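Local coordinates for protein salt-tolerant glutaminase (PDB 3AGD) that probably hydrolyses L-glutamine to L-glutamate and ammonium, as a homotetrameric member of the glutaminase family, at residues L43-P46 with T47-H51. Numbering follows the deposited sequence.
Sequences LATP and TGRLH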
ATOM      1  N   LEU A  43     -13.283 -14.453   2.382  1.00 17.56           N
ATOM      2  CA  LEU A  43     -12.751 -13.250   1.764  1.00 20.61           C
ATOM      3  C   LEU A  43     -13.921 -12.361   1.386  1.00 21.14           C
ATOM      4  O   LEU A  43     -14.871 -12.822   0.762  1.00 22.66           O
ATOM      5  CB  LEU A  43     -11.957 -13.590   0.500  1.00 24.92           C
ATOM      6  CG  LEU A  43     -10.765 -14.547   0.587  1.00 27.47           C
ATOM      7  CD1 LEU A  43     -10.107 -14.641  -0.785  1.00 24.60           C
ATOM      8  CD2 LEU A  43      -9.766 -14.060   1.618  1.00 27.46           C
ATOM      9  N   ALA A  44     -13.856 -11.093   1.781  1.00 19.19           N
ATOM     10  CA  ALA A  44     -14.900 -10.127   1.460  1.00 17.84           C
ATOM     11  C   ALA A  44     -14.254  -9.103   0.544  1.00 18.21           C
ATOM     12  O   ALA A  44     -13.280  -8.456   0.920  1.00 20.40           O
ATOM     13  CB  ALA A  44     -15.413  -9.458   2.721  1.00 18.30           C
ATOM     14  N   THR A  45     -14.800  -8.970  -0.659  1.00 19.53           N
ATOM     15  CA  THR A  45     -14.275  -8.053  -1.662  1.00 20.18           C
ATOM     16  C   THR A  45     -15.006  -6.716  -1.694  1.00 23.21           C
ATOM     17  O   THR A  45     -16.088  -6.571  -1.121  1.00 22.52           O
ATOM     18  CB  THR A  45     -14.387  -8.675  -3.058  1.00 22.36           C
ATOM     19  OG1 THR A  45     -15.764  -8.956  -3.336  1.00 19.57           O
ATOM     20  CG2 THR A  45     -13.592  -9.964  -3.132  1.00 22.95           C
ATOM     21  N   PRO A  46     -14.419  -5.713  -2.365  1.00 24.01           N
ATOM     22  CA  PRO A  46     -15.069  -4.402  -2.444  1.00 27.85           C
ATOM     23  C   PRO A  46     -16.327  -4.507  -3.307  1.00 34.86           C
ATOM     24  O   PRO A  46     -17.293  -3.776  -3.110  1.00 36.08           O
ATOM     25  CB  PRO A  46     -14.000  -3.522  -3.091  1.00 24.80           C
ATOM     26  CG  PRO A  46     -12.716  -4.193  -2.698  1.00 27.70           C
ATOM     27  CD  PRO A  46     -13.048  -5.648  -2.893  1.00 24.94           C
ATOM     28  N   THR A  47     -16.305  -5.433  -4.259  1.00 38.72           N
ATOM     29  CA  THR A  47     -17.439  -5.639  -5.149  1.00 43.59           C
ATOM     30  C   THR A  47     -18.695  -5.976  -4.345  1.00 45.58           C
ATOM     31  O   THR A  47     -19.807  -5.607  -4.725  1.00 51.36           O
ATOM     32  CB  THR A  47     -17.156  -6.781  -6.156  1.00 46.80           C
ATOM     33  OG1 THR A  47     -16.880  -7.995  -5.448  1.00 52.19           O
ATOM     34  CG2 THR A  47     -15.959  -6.435  -7.030  1.00 46.07           C
ATOM     35  N   GLY A  48     -18.509  -6.665  -3.226  1.00 39.41           N
ATOM     36  CA  GLY A  48     -19.640  -7.031  -2.395  1.00 35.04           C
ATOM     37  C   GLY A  48     -19.828  -8.529  -2.380  1.00 32.56           C
ATOM     38  O   GLY A  48     -20.926  -9.030  -2.131  1.00 33.21           O
ATOM     39  N   ARG A  49     -18.747  -9.247  -2.658  1.00 31.02           N
ATOM     40  CA  ARG A  49     -18.780 -10.699  -2.678  1.00 30.33           C
ATOM     41  C   ARG A  49     -18.144 -11.259  -1.420  1.00 30.08           C
ATOM     42  O   ARG A  49     -17.295 -10.621  -0.796  1.00 29.43           O
ATOM     43  CB  ARG A  49     -18.044 -11.234  -3.911  1.00 31.63           C
ATOM     44  CG  ARG A  49     -18.612 -10.732  -5.226  1.00 41.46           C
ATOM     45  CD  ARG A  49     -20.118 -10.963  -5.305  1.00 49.84           C
ATOM     46  NE  ARG A  49     -20.709 -10.277  -6.450  1.00 56.96           N
ATOM     47  CZ  ARG A  49     -20.668 -10.726  -7.701  1.00 58.33           C
ATOM     48  NH1 ARG A  49     -20.068 -11.877  -7.980  1.00 59.77           N
ATOM     49  NH2 ARG A  49     -21.212 -10.008  -8.675  1.00 55.08           N
ATOM     50  N   LEU A  50     -18.564 -12.464  -1.059  1.00 28.49           N
ATOM     51  CA  LEU A  50     -18.061 -13.140   0.121  1.00 28.37           C
ATOM     52  C   LEU A  50     -17.736 -14.584  -0.258  1.00 28.38           C
ATOM     53  O   LEU A  50     -18.614 -15.445  -0.286  1.00 30.97           O
ATOM     54  CB  LEU A  50     -19.124 -13.097   1.220  1.00 29.15           C
ATOM     55  CG  LEU A  50     -18.759 -13.597   2.615  1.00 33.87           C
ATOM     56  CD1 LEU A  50     -17.572 -12.814   3.160  1.00 33.84           C
ATOM     57  CD2 LEU A  50     -19.967 -13.439   3.531  1.00 35.92           C
ATOM     58  N   HIS A  51     -16.470 -14.837  -0.573  1.00 25.21           N
ATOM     59  CA  HIS A  51     -16.031 -16.173  -0.949  1.00 24.13           C
ATOM     60  C   HIS A  51     -15.507 -16.866   0.305  1.00 25.50           C
ATOM     61  O   HIS A  51     -14.616 -16.342   0.973  1.00 23.74           O
ATOM     62  CB  HIS A  51     -14.914 -16.090  -1.998  1.00 23.44           C
ATOM     63  CG  HIS A  51     -15.227 -15.181  -3.149  1.00 26.25           C
ATOM     64  ND1 HIS A  51     -16.363 -15.314  -3.918  1.00 26.77           N
ATOM     65  CD2 HIS A  51     -14.547 -14.128  -3.664  1.00 29.37           C
ATOM     66  CE1 HIS A  51     -16.369 -14.384  -4.857  1.00 27.03           C
ATOM     67  NE2 HIS A  51     -15.278 -13.651  -4.726  1.00 27.12           N
TER
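The hydroxyl of T45 reaches across the turn of this beta hairpin and is gripped twice. Its OG1 stands 2.6 Å from OG1 of T47, a hydrogen bond in which either may donate. It also accepts the backbone N-H of R49, with N to OG1 3.1 Å. With chi1 at 60° in T45 and 59° in T47, each hydroxyl is wedged between the N and C branches of its own backbone, which brings the two together as their side chains cross obliquely. R49 CB comes within 3.3 Å of T45 OG1.

Backbone bonds close the loop as a type I turn with a G1 bulge, a common hairpin connection: P46 and T47 are the corners, T45 and G48 the ends. T45 N donates to R49 O at 164°, whereas the i to i+3 bond from G48 N to T45 O, 3.2 Å long, is longer and more bent. G48, the bulge residue, adopts positive phi, where a side chain would collide with the preceding carbonyl oxygen. Beyond the loop the non-hydrogen-bonded pair A44-L50 comes first, with L50 CD1 4.0 Å from A44 CB. The antiparallel hydrogen-bonded pair L43-H51 follows, its shorter bond running from L43 N to H51 O at 2.7 Å.

The loop and the start of strand 50-54 also meet the second subunit: T47 OG1 hydrogen-bonds D345, R49 NH2 forms a salt bridge with D349 and H51 NE2 hydrogen-bonds E341, all three acids belonging to that chain. Within its own chain the hairpin joins strands 40-44 and 50-54 at one side of an antiparallel sheet, strand 273-278 flanking 40-44; L43 and H51 face helix 4-16, while A44 and L50 face helix 201-212.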